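Local coordinates for protein beta-N-acetylhexosaminidase (Microbacterium sp. HJ5, PDB 7BWG) that probably catalyses the hydrolysis of terminal non-reducing N-acetyl-D-hexosamine residues from N-acetyl-beta-D-hexosaminides, as a family 20 glycoside hydrolase, at residues 148-158 with 201-210; 461-469 with 502-510. All blocks are in the same frame, centred on the assembly; numbering follows the deposited sequence.

In the fold
The catalytic TIM barrel begins with strand 141-147, and contact 1 follows at once: segment 148-158 leaves that strand, starts helix 155-166 and is met by 201-210, closing a 42-residue excursion through strand 172-179. Contact 2 comes much later and in series, neither nested in contact 1 nor crossing it. There 502-510 returns across 32 residues, 19 of them helical, to the break between helices 457-464 and 467-475, which follow strand 442-449. The contact centres lie about 21 Å apart and their nearest atoms about 7 Å. Helix 155-166 relates the two: it starts within contact 1, while its residues Tyr161 and His164 touch contact 2.

Contact 1 (148-158 with 201-210); sequences VARHFHPVETV and AVGGDPGGFY
Arg150 and Val202 bring the two backbones together, their CA atoms 5.3 Å apart, through a nearly straight hydrogen bond from Val202 N to Arg150 O (2.8 Å, 175°), and the chains stay close as far as Phe152 and Gly207. Beside this bond Val202 CG1 sits over one face of the His151 imidazole, 3.6 Å from the ring centroid. Asp205 CB approaches that ring at its edge, while Asp205 OD1 forms a salt bridge with Arg455.

Phe152 carries much of the contact. With CG anti to the backbone N (chi1 177°), its ring lies against the Gly208-Phe209 peptide; Gly208 CA makes a CH-pi contact 4.2 Å from the ring centroid. CE1 of the same ring reaches over a face of Tyr210, an oblique aromatic pair with planes 53° apart. Val148 CG1 touches Tyr210 CE2 at 3.9 Å, and Val155 CG2 packs at Tyr210 CE1. Replacing Phe152 with an alanine would probably open a gap against the Gly208-Phe209 peptide and leave Tyr210 freer to turn.

The example joins two successive beta-alpha loops of the TIM barrel. Arg184 bonds to both Ala149 O and Gly208 O; Val148 and Val158 pack on strand 172-179, while Val155 and Tyr210 meet Ile218 of helix 212-224.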
# COMPACT_ATOMS: atom_id res chain seq x y z
N VAL A 148 -19.26 7.07 -7.12
CA VAL A 148 -18.99 6.52 -8.45
C VAL A 148 -19.72 5.22 -8.71
O VAL A 148 -19.66 4.70 -9.83
CB VAL A 148 -17.47 6.31 -8.68
CG1 VAL A 148 -16.73 7.63 -8.63
CG2 VAL A 148 -16.91 5.35 -7.65
N ALA A 149 -20.42 4.67 -7.71
CA ALA A 149 -21.03 3.36 -7.86
C ALA A 149 -22.37 3.43 -8.61
O ALA A 149 -22.62 2.64 -9.52
CB ALA A 149 -21.22 2.71 -6.49
N ARG A 150 -23.23 4.38 -8.22
CA ARG A 150 -24.53 4.50 -8.89
C ARG A 150 -24.35 4.97 -10.33
O ARG A 150 -24.94 4.40 -11.26
CB ARG A 150 -25.43 5.47 -8.12
CG ARG A 150 -25.28 5.40 -6.61
CD ARG A 150 -25.61 4.02 -6.06
NE ARG A 150 -25.41 3.95 -4.62
CZ ARG A 150 -26.36 4.15 -3.72
NH1 ARG A 150 -27.60 4.44 -4.11
NH2 ARG A 150 -26.09 4.06 -2.42
N HIS A 151 -23.55 6.01 -10.54
CA HIS A 151 -23.16 6.46 -11.86
C HIS A 151 -21.65 6.56 -11.90
O HIS A 151 -21.06 7.36 -11.17
CB HIS A 151 -23.79 7.82 -12.19
CG HIS A 151 -25.20 7.73 -12.69
ND1 HIS A 151 -25.54 7.06 -13.85
CD2 HIS A 151 -26.36 8.23 -12.20
CE1 HIS A 151 -26.84 7.15 -14.05
NE2 HIS A 151 -27.36 7.85 -13.06
N PHE A 152 -21.02 5.75 -12.75
CA PHE A 152 -19.56 5.75 -12.84
C PHE A 152 -19.09 7.08 -13.40
O PHE A 152 -19.33 7.40 -14.57
CB PHE A 152 -19.07 4.60 -13.71
CG PHE A 152 -17.58 4.59 -13.90
CD1 PHE A 152 -16.74 4.48 -12.81
CD2 PHE A 152 -17.03 4.73 -15.16
CE1 PHE A 152 -15.36 4.48 -12.97
CE2 PHE A 152 -15.66 4.73 -15.33
CZ PHE A 152 -14.82 4.61 -14.24
N HIS A 153 -18.43 7.87 -12.56
CA HIS A 153 -17.89 9.15 -12.98
C HIS A 153 -16.45 8.97 -13.41
O HIS A 153 -15.64 8.45 -12.63
CB HIS A 153 -17.99 10.17 -11.85
CG HIS A 153 -19.39 10.48 -11.46
ND1 HIS A 153 -20.32 10.98 -12.35
CD2 HIS A 153 -20.04 10.37 -10.27
CE1 HIS A 153 -21.47 11.16 -11.73
NE2 HIS A 153 -21.33 10.80 -10.47
N PRO A 154 -16.08 9.36 -14.63
CA PRO A 154 -14.72 9.11 -15.11
C PRO A 154 -13.69 9.92 -14.35
O PRO A 154 -14.00 10.81 -13.55
CB PRO A 154 -14.79 9.53 -16.58
CG PRO A 154 -15.92 10.51 -16.64
CD PRO A 154 -16.92 10.04 -15.63
N VAL A 155 -12.42 9.59 -14.61
CA VAL A 155 -11.31 10.29 -13.97
C VAL A 155 -11.33 11.77 -14.31
O VAL A 155 -10.96 12.61 -13.49
CB VAL A 155 -9.97 9.64 -14.39
CG1 VAL A 155 -8.87 10.01 -13.42
CG2 VAL A 155 -10.13 8.13 -14.50
N GLU A 156 -11.77 12.11 -15.53
CA GLU A 156 -11.78 13.51 -15.95
C GLU A 156 -12.74 14.34 -15.11
O GLU A 156 -12.38 15.41 -14.61
CB GLU A 156 -12.16 13.59 -17.43
CG GLU A 156 -11.71 14.86 -18.13
CD GLU A 156 -12.21 14.95 -19.55
OE1 GLU A 156 -11.46 15.42 -20.43
OE2 GLU A 156 -13.37 14.54 -19.80
N THR A 157 -13.98 13.85 -14.93
CA THR A 157 -14.95 14.58 -14.13
C THR A 157 -14.64 14.54 -12.64
O THR A 157 -15.18 15.35 -11.88
CB THR A 157 -16.36 14.03 -14.37
OG1 THR A 157 -16.46 12.71 -13.83
CG2 THR A 157 -16.68 14.00 -15.87
N VAL A 158 -13.78 13.63 -12.21
CA VAL A 158 -13.36 13.57 -10.81
C VAL A 158 -12.20 14.52 -10.54
O VAL A 158 -12.15 15.16 -9.49
CB VAL A 158 -13.01 12.12 -10.43
CG1 VAL A 158 -12.20 12.07 -9.14
CG2 VAL A 158 -14.28 11.29 -10.28
N ALA A 201 -24.86 0.66 -14.51
CA ALA A 201 -25.06 1.79 -13.61
C ALA A 201 -26.56 1.90 -13.37
O ALA A 201 -27.36 1.17 -13.95
CB ALA A 201 -24.47 3.08 -14.19
N VAL A 202 -26.95 2.84 -12.50
CA VAL A 202 -28.37 2.98 -12.18
C VAL A 202 -29.11 3.51 -13.41
O VAL A 202 -28.60 4.36 -14.15
CB VAL A 202 -28.56 3.89 -10.95
CG1 VAL A 202 -28.26 5.34 -11.28
CG2 VAL A 202 -29.96 3.74 -10.40
N GLY A 203 -30.30 2.97 -13.64
CA GLY A 203 -31.11 3.38 -14.78
C GLY A 203 -30.60 2.93 -16.13
O GLY A 203 -30.92 3.56 -17.14
N GLY A 204 -29.83 1.84 -16.19
CA GLY A 204 -29.31 1.36 -17.45
C GLY A 204 -28.29 2.27 -18.10
O GLY A 204 -28.22 2.33 -19.33
N ASP A 205 -27.51 2.98 -17.31
CA ASP A 205 -26.52 3.94 -17.77
C ASP A 205 -25.14 3.29 -17.86
O ASP A 205 -24.92 2.21 -17.31
CB ASP A 205 -26.49 5.15 -16.83
CG ASP A 205 -27.47 6.23 -17.25
OD1 ASP A 205 -27.29 6.79 -18.36
OD2 ASP A 205 -28.41 6.51 -16.49
N PRO A 206 -24.20 3.91 -18.58
CA PRO A 206 -22.89 3.27 -18.77
C PRO A 206 -22.19 2.98 -17.45
O PRO A 206 -22.23 3.78 -16.51
CB PRO A 206 -22.11 4.30 -19.59
CG PRO A 206 -23.15 5.07 -20.31
CD PRO A 206 -24.33 5.13 -19.40
N GLY A 207 -21.55 1.81 -17.39
CA GLY A 207 -20.81 1.41 -16.21
C GLY A 207 -19.34 1.76 -16.30
O GLY A 207 -18.99 2.90 -16.62
N GLY A 208 -18.48 0.79 -16.03
CA GLY A 208 -17.04 1.00 -16.06
C GLY A 208 -16.45 0.96 -14.66
O GLY A 208 -17.14 0.80 -13.66
N PHE A 209 -15.13 1.13 -14.62
CA PHE A 209 -14.39 1.06 -13.37
C PHE A 209 -13.08 1.82 -13.53
O PHE A 209 -12.64 2.14 -14.64
CB PHE A 209 -14.11 -0.39 -12.96
CG PHE A 209 -13.38 -1.19 -14.00
CD1 PHE A 209 -14.08 -1.91 -14.95
CD2 PHE A 209 -12.00 -1.23 -14.02
CE1 PHE A 209 -13.41 -2.65 -15.91
CE2 PHE A 209 -11.32 -1.97 -14.97
CZ PHE A 209 -12.03 -2.68 -15.92
N TYR A 210 -12.46 2.12 -12.39
CA TYR A 210 -11.12 2.69 -12.36
C TYR A 210 -10.11 1.55 -12.34
O TYR A 210 -10.16 0.68 -11.46
CB TYR A 210 -10.92 3.58 -11.14
CG TYR A 210 -11.83 4.78 -11.07
CD1 TYR A 210 -12.06 5.57 -12.19
CD2 TYR A 210 -12.44 5.15 -9.88
CE1 TYR A 210 -12.89 6.67 -12.13
CE2 TYR A 210 -13.26 6.25 -9.80
CZ TYR A 210 -13.49 7.01 -10.93
OH TYR A 210 -14.31 8.11 -10.86

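Contact 2 (461-469 with 502-510); sequences ETMAFPRIA and WTSLGIGFH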
# COMPACT_ATOMS: atom_id res chain seq x y z
N GLU A 461 -22.11 19.46 -10.39
CA GLU A 461 -21.89 20.81 -9.90
C GLU A 461 -23.19 21.55 -9.62
O GLU A 461 -23.22 22.45 -8.77
CB GLU A 461 -21.05 21.60 -10.91
CG GLU A 461 -19.75 20.91 -11.30
CD GLU A 461 -18.91 21.75 -12.24
OE1 GLU A 461 -19.27 22.92 -12.46
OE2 GLU A 461 -17.90 21.23 -12.76
N THR A 462 -24.27 21.19 -10.31
CA THR A 462 -25.55 21.85 -10.08
C THR A 462 -26.06 21.60 -8.66
O THR A 462 -26.80 22.42 -8.11
CB THR A 462 -26.58 21.37 -11.11
OG1 THR A 462 -25.97 21.28 -12.40
CG2 THR A 462 -27.75 22.34 -11.18
N MET A 463 -25.67 20.48 -8.06
CA MET A 463 -26.09 20.12 -6.71
C MET A 463 -25.00 20.26 -5.67
O MET A 463 -25.27 20.70 -4.55
CB MET A 463 -26.61 18.69 -6.69
CG MET A 463 -27.79 18.46 -7.60
SD MET A 463 -29.33 18.94 -6.82
CE MET A 463 -29.48 17.66 -5.59
N ALA A 464 -23.76 19.89 -6.01
CA ALA A 464 -22.67 19.99 -5.06
C ALA A 464 -22.51 21.42 -4.56
O ALA A 464 -22.46 21.67 -3.35
CB ALA A 464 -21.36 19.50 -5.68
N PHE A 465 -22.47 22.38 -5.48
CA PHE A 465 -22.09 23.73 -5.09
C PHE A 465 -23.27 24.47 -4.45
O PHE A 465 -24.15 23.82 -3.88
CB PHE A 465 -21.49 24.47 -6.29
CG PHE A 465 -19.99 24.44 -6.29
CD1 PHE A 465 -19.27 25.40 -5.60
CD2 PHE A 465 -19.31 23.44 -6.95
CE1 PHE A 465 -17.90 25.37 -5.58
CE2 PHE A 465 -17.93 23.40 -6.94
CZ PHE A 465 -17.22 24.37 -6.25
N PRO A 466 -23.36 25.81 -4.55
CA PRO A 466 -23.72 26.60 -3.37
C PRO A 466 -23.45 25.92 -2.04
O PRO A 466 -22.60 26.38 -1.27
CB PRO A 466 -25.21 26.85 -3.59
CG PRO A 466 -25.30 27.04 -5.09
CD PRO A 466 -24.07 26.36 -5.72
N ARG A 467 -24.16 24.83 -1.76
CA ARG A 467 -24.17 24.23 -0.43
C ARG A 467 -22.89 23.48 -0.07
O ARG A 467 -22.73 23.09 1.09
CB ARG A 467 -25.38 23.30 -0.30
CG ARG A 467 -26.58 23.79 -1.08
CD ARG A 467 -27.66 22.74 -1.19
NE ARG A 467 -27.34 21.75 -2.20
CZ ARG A 467 -28.17 20.77 -2.57
NH1 ARG A 467 -29.36 20.66 -2.00
NH2 ARG A 467 -27.80 19.90 -3.50
N ILE A 468 -21.96 23.27 -1.01
CA ILE A 468 -20.66 22.75 -0.61
C ILE A 468 -19.84 23.83 0.08
O ILE A 468 -18.92 23.52 0.85
CB ILE A 468 -19.88 22.15 -1.80
CG1 ILE A 468 -18.72 21.28 -1.31
CG2 ILE A 468 -19.38 23.24 -2.73
CD1 ILE A 468 -18.21 20.29 -2.33
N ALA A 469 -20.14 25.10 -0.18
CA ALA A 469 -19.51 26.18 0.57
C ALA A 469 -19.92 26.12 2.04
O ALA A 469 -19.11 26.40 2.93
CB ALA A 469 -19.87 27.53 -0.04
N TRP A 502 -17.05 31.81 -9.46
CA TRP A 502 -17.45 30.44 -9.77
C TRP A 502 -17.76 30.27 -11.25
O TRP A 502 -17.47 29.22 -11.83
CB TRP A 502 -18.65 30.04 -8.91
CG TRP A 502 -18.28 29.58 -7.54
CD1 TRP A 502 -17.02 29.42 -7.04
CD2 TRP A 502 -19.18 29.20 -6.49
NE1 TRP A 502 -17.08 28.97 -5.75
CE2 TRP A 502 -18.39 28.83 -5.38
CE3 TRP A 502 -20.57 29.14 -6.38
CZ2 TRP A 502 -18.95 28.41 -4.18
CZ3 TRP A 502 -21.12 28.72 -5.18
CH2 TRP A 502 -20.31 28.36 -4.10
N THR A 503 -18.35 31.29 -11.87
CA THR A 503 -18.62 31.23 -13.30
C THR A 503 -17.34 31.29 -14.11
O THR A 503 -17.29 30.77 -15.23
CB THR A 503 -19.56 32.36 -13.71
OG1 THR A 503 -20.53 32.59 -12.67
CG2 THR A 503 -20.29 32.02 -15.00
N SER A 504 -16.29 31.92 -13.57
CA SER A 504 -15.04 32.05 -14.30
C SER A 504 -14.26 30.73 -14.32
O SER A 504 -13.61 30.40 -15.32
CB SER A 504 -14.18 33.16 -13.70
OG SER A 504 -13.89 32.90 -12.34
N LEU A 505 -14.31 29.97 -13.23
CA LEU A 505 -13.64 28.68 -13.14
C LEU A 505 -14.39 27.58 -13.88
O LEU A 505 -14.01 26.41 -13.76
CB LEU A 505 -13.45 28.28 -11.68
CG LEU A 505 -12.76 29.30 -10.76
CD1 LEU A 505 -12.65 28.75 -9.34
CD2 LEU A 505 -11.39 29.68 -11.31
N GLY A 506 -15.42 27.92 -14.64
CA GLY A 506 -16.24 26.93 -15.30
C GLY A 506 -17.17 26.16 -14.39
O GLY A 506 -17.83 25.22 -14.86
N ILE A 507 -17.25 26.51 -13.11
CA ILE A 507 -18.09 25.78 -12.17
C ILE A 507 -19.55 26.12 -12.45
O ILE A 507 -19.98 27.27 -12.29
CB ILE A 507 -17.70 26.10 -10.73
CG1 ILE A 507 -16.35 25.45 -10.40
CG2 ILE A 507 -18.77 25.62 -9.76
CD1 ILE A 507 -15.82 25.80 -9.03
N GLY A 508 -20.32 25.12 -12.87
CA GLY A 508 -21.72 25.31 -13.18
C GLY A 508 -22.63 25.19 -11.97
O GLY A 508 -23.50 24.32 -11.92
N PHE A 509 -22.42 26.07 -10.99
CA PHE A 509 -23.24 26.07 -9.79
C PHE A 509 -24.69 26.41 -10.13
O PHE A 509 -24.99 27.04 -11.15
CB PHE A 509 -22.69 27.08 -8.78
CG PHE A 509 -22.95 28.51 -9.15
CD1 PHE A 509 -22.13 29.17 -10.05
CD2 PHE A 509 -24.02 29.20 -8.60
CE1 PHE A 509 -22.37 30.49 -10.40
CE2 PHE A 509 -24.26 30.52 -8.94
CZ PHE A 509 -23.44 31.16 -9.84
N HIS A 510 -25.60 25.98 -9.25
CA HIS A 510 -27.01 26.31 -9.49
C HIS A 510 -27.36 27.62 -8.79
O HIS A 510 -27.08 27.77 -7.59
CB HIS A 510 -27.93 25.21 -8.99
CG HIS A 510 -29.30 25.70 -8.65
ND1 HIS A 510 -29.79 25.71 -7.36
CD2 HIS A 510 -30.29 26.19 -9.43
CE1 HIS A 510 -31.02 26.19 -7.36
NE2 HIS A 510 -31.35 26.49 -8.60
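Glu461 meets the returning chain through its carboxylate: OE1 accepts a hydrogen bond from Gly508 N, very short as modelled at 2.5 Å and so of doubtful exact length. The glutamate chain is extended beyond CG (chi2 -177°), which carries the carboxylate across to the backbone of 502-510. Its other oxygen, OE2, has a weak hydrogen bond with His164 NE2. The carboxylate thus has a partner at each oxygen, the imidazole one weak. Gly508 is itself the centre of an inverse gamma turn, in which Phe509 N bonds weakly to Ile507 O.

Next to the carboxylate, Phe465 illustrates how one ring can be enclosed from several directions. Its CD1-CE1 edge points at the face of the Trp502 indole, a T-shaped arrangement with centroids 4.6 Å apart and planes at 74°. Ile507 CG2, anti to its own backbone N, is thereby laid over one face of the phenyl ring, 3.7 Å from the centroid; Ile468 CG2 covers the opposite face. The other branch of Ile507 ends in CD1, which reaches Phe465 CZ at 3.4 Å. Pro466 continues the apolar surface, its CD lying 3.4 Å from Phe509 CB. Ala469 CB meets Trp502 CH2 at the edge of the indole, while Thr462 CG2 touches His510 CB at 3.6 Å.

Tyr405 extends the packing outward, pairing edge-to-face with His510 and through a cation-pi contact with Arg467. Helices 457-464 and 467-475 follow barrel strand 442-449, and the chain beyond helix 499-504 packs back across the break between them and on helix 155-166, the first of the barrel. His164 of that helix touches both Phe465 and Ile507, and Val495 of helix 488-497 packs on both Ala469 and Trp502.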